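Long-range contacts in endopolygalacturonase (PDB 1K5C), which probably hydrolyses the 1,4-alpha links between galacturonosyl units, cutting polygalacturonate chains into shorter pieces: residues G224-A229 against G255-Q260; T294-E299 against G320-D325; H195-G200 against N216-S221; S237-T242 against P274-N279; N151-D156 against C175-D180. One frame throughout, in Å; residues are numbered along the deposited sequence.

Interaction 1: residues G224-A229 against G255-Q260; sequences GVRIKA and GVLISQ
Val225 and Val256, Arg226 and Leu257, and Ile227 and Ile258 form three like-oriented pairs, the two side chains of each pair lying side by side and pointing the same way. The valines meet through their CG2 methyls, Val225 CG2 being 3.9 Å from Val256 CG2. In both isoleucines CG1 stands anti to the carbonyl carbon (chi1 -53° in Ile227, -70° in Ile258), and this shared setting brings Ile227 CG1 to within 4.0 Å of Ile258 CG1. Branched aliphatic residues suit this buried face, where each meets a like residue of the next strand through its methyl or methylene carbons. On the other face the aliphatic part of Arg226 does the touching: its CG lies 4.0 Å from Leu257 CB. Lys228 starts on this same face but leads away from Ser259, and its NZ forms a salt bridge with Asp174.

The parallel register beneath these pairs is kept by alternating backbone bonds, among them Leu257 N to Val225 O at 3.1 Å and Ser259 N to Ile227 O at 2.8 Å. At the start of the pairing Gly224 fits because a CB there would run into Gly255 O. Arg226 and Lys228 bind galacturonate in a ligand-bound form of this enzyme. Aliphatic stacks on the inward face are characteristic of a wall of the family 28 parallel beta-helix; here the other face presents Arg226 and Lys228 to the substrate cleft.

Interaction 2: residues T294-E299 against G320-D325; sequences TRVTVE and GTIKSD
The carboxylate of Glu299 is the flat group that meets the other segment, with the extended chain of Lys323 alongside: OE1 of Glu299 lies 3.6 Å from CD of Lys323. A bend at chi2 (86°) turns the acid toward the lysine, yet OE1 of Glu299 and NZ of Lys323 stay 4.5 Å apart, beyond a salt bridge. Water joins them instead, one molecule donating to Glu299 OE2 (2.7 Å) and accepting from Lys323 NZ; Glu299 OE2 also accepts from Gly267 N. Residues 320-325 bring in strand 322-323, the outermost strand at the C-terminal end of this parallel wall of the beta-helix, so Lys323 suits the exposed margin. On the buried face CD1 of Ile322 reaches over the two valines, 3.8 Å from Val298 CG2 and 3.9 Å from Val296 CG1. Thr297 extends the backbone pairing with its side chain: OG1, beside its own backbone N, accepts the N-H of Thr321 at 3.1 Å in a nearly straight bond (163°). A valine in its place would probably leave the Thr321 N-H without this acceptor. Gly320 sits tightly against Thr294, with Gly320 CA 3.3 Å from Thr294 CG2, and a CB on the glycine would clash with Val296 O.

Interaction 3: residues H195-G200 against N216-S221; sequences HGISIG and NTVTRS
Gly196 and Ser221 face each other where two segments of different walls of the beta-helix come close, and no backbone hydrogen bond crosses between them. Residues 195-200 enter strand 197-202, whereas 216-221 end strand 207-221, with the chain turning a corner at Arg220. Gly196 has phi 84° and psi -165°, angles at which a CB would jam against the carbonyl oxygen of His195.

Ile197 carries the apolar part. Its CG1 stands anti to the carbonyl carbon (chi1 -62°) and the chain runs on extended, which delivers CD1 to the other wall, 3.7 Å from Val218 CG2 and 3.8 Å from Asn216 CB. Ile197 and Val218 cross at a slant, and both also pack on Cys191. Isoleucine suits the place because its CG1-CD1 arm reaches Val218 and Asn216.

The polar part depends on a water, which accepts from Gly196 N at 2.8 Å and donates to Ser221 OG at 2.8 Å. Ser221 OG in turn donates to Thr219 O at 2.7 Å, approaching from above the carbonyl plane. The chemistry implies that a buried backbone N-H beside His195, the predicted active-site residue, which also binds galacturonate in a ligand-bound form, is satisfied through water and a serine hydroxyl, while the apolar half is plain van der Waals packing of Ile197 on Val218 and Asn216 CB.

Interaction 4: residues S237-T242 against P274-N279; sequences SVSGVT and PFSDVN
Val238 and Phe275 belong to a parallel strand pairing in a wall of the beta-helix other than the one that carries the substrate cleft. The strand axes come within 4.7 Å of each other and run only 9° from parallel. Inside, Val238, Val241, Phe275 and Val278 turn toward the core; Ser239, Thr242, Ser276 and Asn279, small or polar, take the more exposed face.

Phe275 and Val238 lie side by side and point the same way, with Val238 CB 3.7 Å from Phe275 CD1 and Val238 CG2 3.7 Å from Phe275 CE1. With its CG anti to the carbonyl carbon, the ring passes along the valine toward the interior. The backbone bonds include Val238 N to Pro274 O at 3.0 Å and Asn279 N to Val241 O at 2.9 Å. Between them both strands bend alike: Gly240 and Asp277 have positive phi, and two successive N-H groups are used, Gly240 N to Ser276 O at 3.0 Å and Val241 N to Asp277 O at 3.0 Å. Glycine fits because a CB would press on the preceding carbonyl oxygen.

An alanine at Phe275 would take away the ring and is likely to leave Val238, Ile227 and Ala229 without the surface they share in the core. Strand 207-221 pairs with 237-244 on its other side, strand 303-304 pairs with 275-280 on its far side, and strand 223-230 faces them across the core through Ile227.

Interaction 5: residues N151-D156 against C175-D180; sequences NTDGFD and CIAIND
Phe155 and Ile176 are joined first by the backbone, in a short parallel pairing. Phe155 N donates to Cys175 O at 3.1 Å, and Ala177 N donates to Phe155 O at 2.8 Å, the second bond being the straighter (163° against 142°). C-H groups add to it, Ile176 CA lying 3.2 Å from Phe155 O. Gly154 suits the entry to this pairing, where a CB would collide with Cys175 O.

Apolar packing is modest across the segments. Ile176 has CG1 anti to its own nitrogen (chi1 179°), which lays that carbon beside Phe155, 4.1 Å from its CB. The ring of Phe155 extends further, and its CD2 passes 3.7 Å from Cys175 O. The sulfur of Cys175 leads away from Phe155 into a disulfide with Cys191, which ties this corner to strand 190-192 of another wall.

The polar group lies on the other face. Ala177 offers just a methyl, with Asp156 OD1 3.5 Å from Ala177 CB and Asp153 OD2 4.2 Å from the same carbon. A small residue fits here, leaving room for the two carboxylates, whose Asp153 OD2 and Asp156 OD1 are 2.5 Å apart. Asp153 lies near Asp173, and Asp173 and Asn151 bind galacturonate in a ligand-bound form, so this face borders the substrate cleft.

In the wall, strands 155-158 and 176-179 are neighbours, flanked by 122-127 and 197-202; across the core, Phe155 and Ile176 pack on strand 162-170, and Phe186 of strand 184-187 covers Cys175 and Ile176.

In the fold
Interactions 5, 3, 1 and 2 follow one another along the chain and all reach the same parallel wall, where strands 176-179, 197-202, 223-230, 254-259, 294-299 and 322-323 lie in sequence order. Gly196 O is 2.8 Å from Cys175 N, linking interactions 3 and 5, and Ile258 O is 2.7 Å from Glu299 N, linking 1 and 2. Interaction 4 lies in another wall and meets interaction 1 across the core, Phe275 CZ being 3.6 Å from Ile227 CG2. Galacturonate-binding residues belong to interactions 1, 3 and 5; the side chains of Arg226 and His195 are about 5 Å apart at their nearest atoms. Interaction 2, about 23 Å from interaction 5 between centres, closes the C-terminal end of this wall.

Interaction 1: residues G224-A229 against G255-Q260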
# COMPACT_ATOMS: atom_id res chain seq x y z
N GLY A 224 7.49 8.45 7.67
CA GLY A 224 7.10 7.34 8.52
C GLY A 224 5.62 6.94 8.27
O GLY A 224 5.35 5.87 7.72
N VAL A 225 4.72 7.83 8.70
CA VAL A 225 3.31 7.67 8.39
C VAL A 225 2.81 8.97 7.76
O VAL A 225 3.23 10.08 8.14
CB VAL A 225 2.43 7.18 9.58
CG1 VAL A 225 2.95 5.84 10.13
CG2 VAL A 225 2.44 8.23 10.66
N ARG A 226 1.87 8.82 6.83
CA ARG A 226 1.24 9.94 6.20
C ARG A 226 -0.25 9.75 6.06
O ARG A 226 -0.73 8.65 5.78
CB ARG A 226 1.69 10.16 4.74
CG ARG A 226 3.01 10.93 4.68
CD ARG A 226 3.19 10.98 3.12
NE ARG A 226 2.82 12.15 2.32
CZ ARG A 226 3.27 12.40 1.09
NH1 ARG A 226 4.06 11.53 0.51
NH2 ARG A 226 2.91 13.48 0.42
N ILE A 227 -0.97 10.86 6.21
CA ILE A 227 -2.38 10.92 5.77
C ILE A 227 -2.42 12.12 4.81
O ILE A 227 -2.10 13.24 5.24
CB ILE A 227 -3.39 11.06 6.93
CG1 ILE A 227 -3.16 9.98 7.97
CG2 ILE A 227 -4.83 11.06 6.39
CD1 ILE A 227 -4.12 10.08 9.17
N LYS A 228 -2.74 11.86 3.57
CA LYS A 228 -2.71 12.88 2.50
C LYS A 228 -4.08 12.96 1.86
O LYS A 228 -4.62 11.97 1.41
CB LYS A 228 -1.60 12.65 1.45
CG LYS A 228 -1.18 11.23 1.22
CD LYS A 228 -0.15 11.06 0.13
CE LYS A 228 0.25 9.56 0.19
NZ LYS A 228 0.69 9.11 -1.09
N ALA A 229 -4.61 14.18 1.75
CA ALA A 229 -5.81 14.44 0.97
C ALA A 229 -5.51 15.54 -0.04
O ALA A 229 -4.87 16.55 0.28
CB ALA A 229 -6.99 14.87 1.81
N GLY A 255 8.65 12.46 9.89
CA GLY A 255 8.21 11.31 10.66
C GLY A 255 6.73 11.04 10.52
O GLY A 255 6.32 9.91 10.23
N VAL A 256 5.94 12.11 10.73
CA VAL A 256 4.51 12.11 10.52
C VAL A 256 4.17 13.32 9.70
O VAL A 256 4.55 14.43 10.05
CB VAL A 256 3.73 12.19 11.88
CG1 VAL A 256 2.23 12.28 11.67
CG2 VAL A 256 4.12 11.06 12.84
N LEU A 257 3.40 13.11 8.58
CA LEU A 257 2.85 14.23 7.82
C LEU A 257 1.38 13.94 7.57
O LEU A 257 1.02 12.99 6.89
CB LEU A 257 3.59 14.48 6.50
CG LEU A 257 3.00 15.61 5.61
CD1 LEU A 257 3.08 16.96 6.29
CD2 LEU A 257 3.70 15.65 4.27
N ILE A 258 0.53 14.77 8.20
CA ILE A 258 -0.94 14.68 8.05
C ILE A 258 -1.32 15.97 7.37
O ILE A 258 -1.13 17.03 7.98
CB ILE A 258 -1.60 14.44 9.40
CG1 ILE A 258 -1.23 12.96 9.84
CG2 ILE A 258 -3.11 14.62 9.31
CD1 ILE A 258 -1.55 12.68 11.28
N SER A 259 -1.79 15.90 6.12
CA SER A 259 -1.92 17.12 5.34
C SER A 259 -3.07 17.05 4.35
O SER A 259 -3.28 16.06 3.66
CB SER A 259 -0.63 17.37 4.57
OG SER A 259 -0.82 18.46 3.65
N GLN A 260 -3.81 18.17 4.30
CA GLN A 260 -4.88 18.38 3.35
C GLN A 260 -4.46 19.34 2.22
O GLN A 260 -5.33 19.89 1.53
CB GLN A 260 -6.14 18.87 4.09
CG GLN A 260 -6.75 17.73 4.89
CD GLN A 260 -7.74 18.17 5.95
OE1 GLN A 260 -7.67 19.29 6.50
NE2 GLN A 260 -8.67 17.30 6.30

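Interaction 2: residues T294-E299 against G320-D325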
# COMPACT_ATOMS: atom_id res chain seq x y z
N THR A 294 11.94 16.65 9.31
CA THR A 294 10.96 17.21 10.25
C THR A 294 10.30 16.09 11.04
O THR A 294 9.99 15.03 10.47
CB THR A 294 9.92 18.02 9.47
OG1 THR A 294 10.58 19.12 8.82
CG2 THR A 294 8.83 18.56 10.37
N ARG A 295 10.09 16.29 12.33
CA ARG A 295 9.43 15.27 13.17
C ARG A 295 7.95 15.08 12.80
O ARG A 295 7.59 14.04 12.25
CB ARG A 295 9.63 15.59 14.66
CG ARG A 295 11.12 15.41 15.08
CD ARG A 295 11.30 15.54 16.56
NE ARG A 295 11.03 16.84 17.18
CZ ARG A 295 11.97 17.80 17.24
NH1 ARG A 295 13.17 17.67 16.68
NH2 ARG A 295 11.69 18.95 17.87
N VAL A 296 7.13 16.08 13.10
CA VAL A 296 5.68 15.99 12.86
C VAL A 296 5.16 17.29 12.29
O VAL A 296 5.37 18.36 12.88
CB VAL A 296 4.96 15.71 14.19
CG1 VAL A 296 3.43 15.77 14.03
CG2 VAL A 296 5.38 14.38 14.80
N THR A 297 4.42 17.21 11.19
CA THR A 297 3.61 18.33 10.72
C THR A 297 2.17 17.84 10.51
O THR A 297 1.96 16.79 9.89
CB THR A 297 4.17 18.98 9.45
OG1 THR A 297 5.32 19.76 9.90
CG2 THR A 297 3.20 19.91 8.71
N VAL A 298 1.23 18.63 11.02
CA VAL A 298 -0.20 18.45 10.78
C VAL A 298 -0.67 19.74 10.11
O VAL A 298 -0.49 20.82 10.70
CB VAL A 298 -0.96 18.22 12.10
CG1 VAL A 298 -2.47 18.19 11.83
CG2 VAL A 298 -0.47 16.92 12.77
N GLU A 299 -1.25 19.61 8.91
CA GLU A 299 -1.73 20.76 8.12
C GLU A 299 -3.18 20.49 7.74
O GLU A 299 -3.48 19.91 6.71
CB GLU A 299 -0.82 20.96 6.89
CG GLU A 299 -1.27 22.13 6.01
CD GLU A 299 -0.73 23.48 6.43
OE1 GLU A 299 -0.12 23.60 7.49
OE2 GLU A 299 -0.91 24.45 5.64
N GLY A 320 8.28 20.30 13.40
CA GLY A 320 7.36 20.75 12.34
C GLY A 320 6.35 21.75 12.89
O GLY A 320 6.64 22.49 13.86
N THR A 321 5.20 21.81 12.22
CA THR A 321 4.15 22.75 12.61
C THR A 321 2.85 21.99 12.77
O THR A 321 2.57 21.01 12.07
CB THR A 321 3.99 23.86 11.56
OG1 THR A 321 3.77 23.32 10.24
CG2 THR A 321 5.25 24.75 11.49
N ILE A 322 2.01 22.49 13.71
CA ILE A 322 0.71 21.87 13.99
C ILE A 322 -0.38 22.89 13.75
O ILE A 322 -0.49 23.90 14.47
CB ILE A 322 0.60 21.37 15.44
CG1 ILE A 322 1.71 20.38 15.83
CG2 ILE A 322 -0.82 20.80 15.70
CD1 ILE A 322 1.60 19.11 15.05
N LYS A 323 -1.23 22.60 12.77
CA LYS A 323 -2.43 23.38 12.43
C LYS A 323 -3.51 22.31 12.38
O LYS A 323 -3.74 21.67 11.34
CB LYS A 323 -2.23 24.12 11.11
CG LYS A 323 -1.18 25.20 11.26
CD LYS A 323 -1.14 26.04 9.99
CE LYS A 323 0.06 27.01 10.00
NZ LYS A 323 -0.05 27.87 8.79
N SER A 324 -4.18 22.08 13.51
CA SER A 324 -5.11 20.96 13.62
C SER A 324 -6.56 21.31 13.50
O SER A 324 -7.43 20.45 13.69
CB SER A 324 -4.89 20.17 14.93
OG SER A 324 -5.22 20.92 16.05
N ASP A 325 -6.88 22.57 13.16
CA ASP A 325 -8.27 22.98 12.97
C ASP A 325 -9.07 22.69 14.23
O ASP A 325 -8.68 23.14 15.31
CB ASP A 325 -8.83 22.44 11.67
CG ASP A 325 -10.23 22.95 11.38
OD1 ASP A 325 -10.40 24.18 11.35
OD2 ASP A 325 -11.14 22.11 11.18
O HOH W 1 7.55 18.16 15.39
O HOH W 2 1.17 22.93 9.85
O HOH W 3 1.79 25.72 7.19
O HOH W 4 -1.73 26.80 6.74

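Interaction 3: residues H195-G200 against N216-S221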
# COMPACT_ATOMS: atom_id res chain seq x y z
N HIS A 195 8.12 5.31 0.82
CA HIS A 195 7.51 6.50 1.40
C HIS A 195 6.67 6.22 2.65
O HIS A 195 5.91 7.11 3.07
CB HIS A 195 6.67 7.25 0.34
CG HIS A 195 7.52 7.77 -0.79
ND1 HIS A 195 6.88 8.51 -1.82
CD2 HIS A 195 8.83 7.70 -1.08
CE1 HIS A 195 7.84 8.85 -2.67
NE2 HIS A 195 9.01 8.40 -2.26
N GLY A 196 6.86 5.04 3.25
CA GLY A 196 6.17 4.81 4.52
C GLY A 196 4.74 4.34 4.32
O GLY A 196 4.32 3.84 3.28
N ILE A 197 3.98 4.43 5.42
CA ILE A 197 2.64 3.87 5.51
C ILE A 197 1.64 4.99 5.32
O ILE A 197 1.58 5.91 6.16
CB ILE A 197 2.43 3.20 6.88
CG1 ILE A 197 3.44 2.03 7.03
CG2 ILE A 197 0.99 2.72 7.05
CD1 ILE A 197 3.48 1.42 8.43
N SER A 198 0.85 4.94 4.23
CA SER A 198 0.02 6.06 3.84
C SER A 198 -1.46 5.71 3.81
O SER A 198 -1.90 4.64 3.39
CB SER A 198 0.42 6.55 2.46
OG SER A 198 1.64 7.24 2.58
N ILE A 199 -2.24 6.76 4.18
CA ILE A 199 -3.67 6.86 3.83
C ILE A 199 -3.73 7.97 2.80
O ILE A 199 -3.28 9.10 3.06
CB ILE A 199 -4.54 7.15 5.04
CG1 ILE A 199 -4.53 5.94 6.00
CG2 ILE A 199 -5.94 7.53 4.60
CD1 ILE A 199 -5.13 6.25 7.37
N GLY A 200 -4.28 7.66 1.61
CA GLY A 200 -4.39 8.59 0.52
C GLY A 200 -3.26 8.46 -0.48
O GLY A 200 -2.43 7.56 -0.42
N ASN A 216 4.08 -2.48 12.86
CA ASN A 216 4.93 -2.45 11.67
C ASN A 216 6.28 -1.83 11.95
O ASN A 216 6.46 -1.03 12.87
CB ASN A 216 4.20 -1.60 10.57
CG ASN A 216 2.83 -2.13 10.30
OD1 ASN A 216 1.80 -1.46 10.76
ND2 ASN A 216 2.69 -3.20 9.65
N THR A 217 7.24 -2.21 11.09
CA THR A 217 8.56 -1.59 11.11
C THR A 217 8.78 -0.87 9.79
O THR A 217 8.51 -1.43 8.71
CB THR A 217 9.64 -2.69 11.30
OG1 THR A 217 9.45 -3.32 12.56
CG2 THR A 217 11.05 -2.15 11.29
N VAL A 218 9.24 0.38 9.86
CA VAL A 218 9.53 1.18 8.70
C VAL A 218 10.97 1.67 8.84
O VAL A 218 11.31 2.25 9.90
CB VAL A 218 8.58 2.38 8.57
CG1 VAL A 218 8.94 3.25 7.36
CG2 VAL A 218 7.11 1.94 8.54
N THR A 219 11.80 1.46 7.82
CA THR A 219 13.19 1.93 7.84
C THR A 219 13.52 2.59 6.51
O THR A 219 12.89 2.33 5.47
CB THR A 219 14.15 0.75 8.10
OG1 THR A 219 13.95 -0.25 7.09
CG2 THR A 219 13.96 0.15 9.49
N ARG A 220 14.56 3.44 6.55
CA ARG A 220 15.16 4.00 5.33
C ARG A 220 14.08 4.45 4.32
O ARG A 220 14.03 4.00 3.19
CB ARG A 220 16.14 2.98 4.74
CG ARG A 220 17.16 3.60 3.80
CD ARG A 220 18.13 2.57 3.23
NE ARG A 220 17.45 1.63 2.39
CZ ARG A 220 17.15 1.85 1.09
NH1 ARG A 220 17.49 2.96 0.41
NH2 ARG A 220 16.52 0.93 0.44
N SER A 221 13.23 5.36 4.80
CA SER A 221 12.05 5.80 4.04
C SER A 221 11.96 7.29 4.08
O SER A 221 12.50 7.97 4.96
CB SER A 221 10.77 5.14 4.59
OG SER A 221 10.79 3.71 4.38
O HOH W 5 8.51 2.79 3.08

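Interaction 4: residues S237-T242 against P274-N279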
# COMPACT_ATOMS: atom_id res chain seq x y z
N SER A 237 -13.41 11.78 3.10
CA SER A 237 -13.10 11.80 4.55
C SER A 237 -12.13 10.71 4.91
O SER A 237 -11.99 9.70 4.21
CB SER A 237 -14.37 11.60 5.40
OG SER A 237 -15.05 10.40 5.07
N VAL A 238 -11.46 10.92 6.06
CA VAL A 238 -10.68 9.89 6.76
C VAL A 238 -11.13 9.94 8.19
O VAL A 238 -11.06 10.99 8.81
CB VAL A 238 -9.17 10.15 6.69
CG1 VAL A 238 -8.40 9.10 7.48
CG2 VAL A 238 -8.71 10.24 5.24
N SER A 239 -11.63 8.80 8.74
CA SER A 239 -12.15 8.82 10.12
C SER A 239 -11.85 7.53 10.83
O SER A 239 -12.22 6.45 10.36
CB SER A 239 -13.65 9.06 10.09
OG SER A 239 -14.19 9.23 11.38
N GLY A 240 -11.25 7.63 12.02
CA GLY A 240 -11.05 6.43 12.86
C GLY A 240 -9.77 5.69 12.41
O GLY A 240 -9.86 4.66 11.75
N VAL A 241 -8.62 6.25 12.73
CA VAL A 241 -7.33 5.68 12.42
C VAL A 241 -6.56 5.49 13.71
O VAL A 241 -6.45 6.43 14.50
CB VAL A 241 -6.53 6.61 11.46
CG1 VAL A 241 -5.16 5.98 11.13
CG2 VAL A 241 -7.34 6.93 10.19
N THR A 242 -6.05 4.28 13.92
CA THR A 242 -5.24 3.99 15.12
C THR A 242 -3.87 3.48 14.70
O THR A 242 -3.79 2.45 14.03
CB THR A 242 -5.95 2.95 16.00
OG1 THR A 242 -7.26 3.41 16.29
CG2 THR A 242 -5.16 2.71 17.29
N PRO A 274 -12.50 15.99 5.33
CA PRO A 274 -12.24 16.08 6.79
C PRO A 274 -11.57 14.81 7.32
O PRO A 274 -11.95 13.69 7.01
CB PRO A 274 -13.65 16.25 7.40
CG PRO A 274 -14.61 15.91 6.28
CD PRO A 274 -13.90 16.36 5.02
N PHE A 275 -10.60 15.05 8.24
CA PHE A 275 -9.94 13.98 8.99
C PHE A 275 -10.46 14.01 10.42
O PHE A 275 -10.47 15.07 11.05
CB PHE A 275 -8.43 14.15 9.06
CG PHE A 275 -7.68 14.15 7.74
CD1 PHE A 275 -8.26 13.73 6.56
CD2 PHE A 275 -6.38 14.62 7.75
CE1 PHE A 275 -7.52 13.77 5.35
CE2 PHE A 275 -5.61 14.64 6.58
CZ PHE A 275 -6.19 14.21 5.38
N SER A 276 -10.80 12.85 10.97
CA SER A 276 -11.28 12.78 12.36
C SER A 276 -10.73 11.52 13.04
O SER A 276 -10.48 10.50 12.41
CB SER A 276 -12.77 12.85 12.44
OG SER A 276 -13.38 11.87 11.71
N ASP A 277 -10.60 11.67 14.35
CA ASP A 277 -10.32 10.51 15.25
C ASP A 277 -9.07 9.75 14.82
O ASP A 277 -9.13 8.55 14.52
CB ASP A 277 -11.55 9.61 15.32
CG ASP A 277 -12.73 10.34 15.85
OD1 ASP A 277 -12.65 11.48 16.36
OD2 ASP A 277 -13.82 9.68 15.79
N VAL A 278 -7.93 10.45 14.86
CA VAL A 278 -6.63 9.88 14.50
C VAL A 278 -5.80 9.75 15.81
O VAL A 278 -5.50 10.78 16.42
CB VAL A 278 -5.89 10.76 13.47
CG1 VAL A 278 -4.52 10.18 13.19
CG2 VAL A 278 -6.73 10.87 12.21
N ASN A 279 -5.45 8.53 16.20
CA ASN A 279 -4.82 8.26 17.49
C ASN A 279 -3.50 7.52 17.31
O ASN A 279 -3.38 6.67 16.40
CB ASN A 279 -5.75 7.38 18.36
CG ASN A 279 -6.88 8.12 19.01
OD1 ASN A 279 -7.09 9.31 18.86
ND2 ASN A 279 -7.60 7.43 19.95
O HOH W 6 -15.13 10.69 13.26

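Interaction 5: residues N151-D156 against C175-D180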
# COMPACT_ATOMS: atom_id res chain seq x y z
N ASN A 151 6.86 5.25 -8.24
CA ASN A 151 5.44 4.86 -8.12
C ASN A 151 5.31 3.34 -7.92
O ASN A 151 4.30 2.75 -8.31
CB ASN A 151 4.56 5.32 -9.28
CG ASN A 151 4.62 6.83 -9.49
OD1 ASN A 151 5.10 7.33 -10.53
ND2 ASN A 151 4.15 7.57 -8.53
N THR A 152 6.29 2.75 -7.22
CA THR A 152 6.32 1.30 -6.98
C THR A 152 5.61 0.93 -5.68
O THR A 152 6.10 0.12 -4.87
CB THR A 152 7.76 0.82 -7.02
OG1 THR A 152 8.58 1.74 -6.26
CG2 THR A 152 8.26 0.68 -8.47
N ASP A 153 4.39 1.47 -5.51
CA ASP A 153 3.61 1.21 -4.30
C ASP A 153 3.52 -0.29 -4.04
O ASP A 153 3.27 -1.09 -4.94
CB ASP A 153 2.15 1.69 -4.46
CG ASP A 153 1.97 3.15 -4.81
OD1 ASP A 153 2.90 3.80 -5.34
OD2 ASP A 153 0.83 3.65 -4.56
N GLY A 154 3.66 -0.68 -2.76
CA GLY A 154 3.52 -2.10 -2.44
C GLY A 154 2.08 -2.61 -2.59
O GLY A 154 1.81 -3.52 -3.40
N PHE A 155 1.21 -1.98 -1.81
CA PHE A 155 -0.22 -2.34 -1.80
C PHE A 155 -1.03 -1.05 -1.93
O PHE A 155 -0.85 -0.13 -1.12
CB PHE A 155 -0.63 -3.00 -0.46
CG PHE A 155 0.18 -4.24 -0.14
CD1 PHE A 155 -0.23 -5.50 -0.61
CD2 PHE A 155 1.35 -4.16 0.62
CE1 PHE A 155 0.53 -6.62 -0.31
CE2 PHE A 155 2.09 -5.28 0.91
CZ PHE A 155 1.72 -6.52 0.44
N ASP A 156 -1.91 -1.00 -2.93
CA ASP A 156 -2.90 0.09 -3.08
C ASP A 156 -4.26 -0.50 -2.78
O ASP A 156 -4.69 -1.44 -3.45
CB ASP A 156 -2.85 0.65 -4.51
CG ASP A 156 -1.57 1.37 -4.84
OD1 ASP A 156 -1.14 2.18 -3.91
OD2 ASP A 156 -0.99 1.24 -5.90
N CYS A 175 4.59 2.19 1.02
CA CYS A 175 4.57 0.76 1.36
C CYS A 175 3.15 0.19 1.15
O CYS A 175 2.94 -0.84 0.51
CB CYS A 175 5.09 0.64 2.79
SG CYS A 175 5.25 -1.05 3.35
N ILE A 176 2.21 0.94 1.71
CA ILE A 176 0.77 0.77 1.48
C ILE A 176 0.21 2.18 1.28
O ILE A 176 0.66 3.12 1.95
CB ILE A 176 0.03 0.04 2.64
CG1 ILE A 176 -1.46 -0.09 2.35
CG2 ILE A 176 0.33 0.67 4.01
CD1 ILE A 176 -2.18 -1.07 3.29
N ALA A 177 -0.78 2.26 0.38
CA ALA A 177 -1.61 3.47 0.28
C ALA A 177 -3.07 2.98 0.39
O ALA A 177 -3.55 2.23 -0.45
CB ALA A 177 -1.40 4.22 -1.02
N ILE A 178 -3.74 3.43 1.46
CA ILE A 178 -5.14 3.10 1.67
C ILE A 178 -5.94 4.27 1.11
O ILE A 178 -5.92 5.38 1.65
CB ILE A 178 -5.44 2.90 3.17
CG1 ILE A 178 -4.59 1.74 3.75
CG2 ILE A 178 -6.94 2.63 3.33
CD1 ILE A 178 -4.65 1.64 5.25
N ASN A 179 -6.62 4.02 -0.02
CA ASN A 179 -7.25 5.08 -0.78
C ASN A 179 -8.77 5.18 -0.62
O ASN A 179 -9.33 6.23 -0.91
CB ASN A 179 -6.90 4.89 -2.28
CG ASN A 179 -5.40 5.06 -2.51
OD1 ASN A 179 -4.78 4.27 -3.28
ND2 ASN A 179 -4.82 6.02 -1.86
N ASP A 180 -9.41 4.10 -0.18
CA ASP A 180 -10.85 4.09 0.01
C ASP A 180 -11.19 2.82 0.81
O ASP A 180 -10.51 1.79 0.61
CB ASP A 180 -11.56 4.04 -1.36
CG ASP A 180 -13.03 4.34 -1.32
OD1 ASP A 180 -13.51 5.11 -0.46
OD2 ASP A 180 -13.75 3.83 -2.24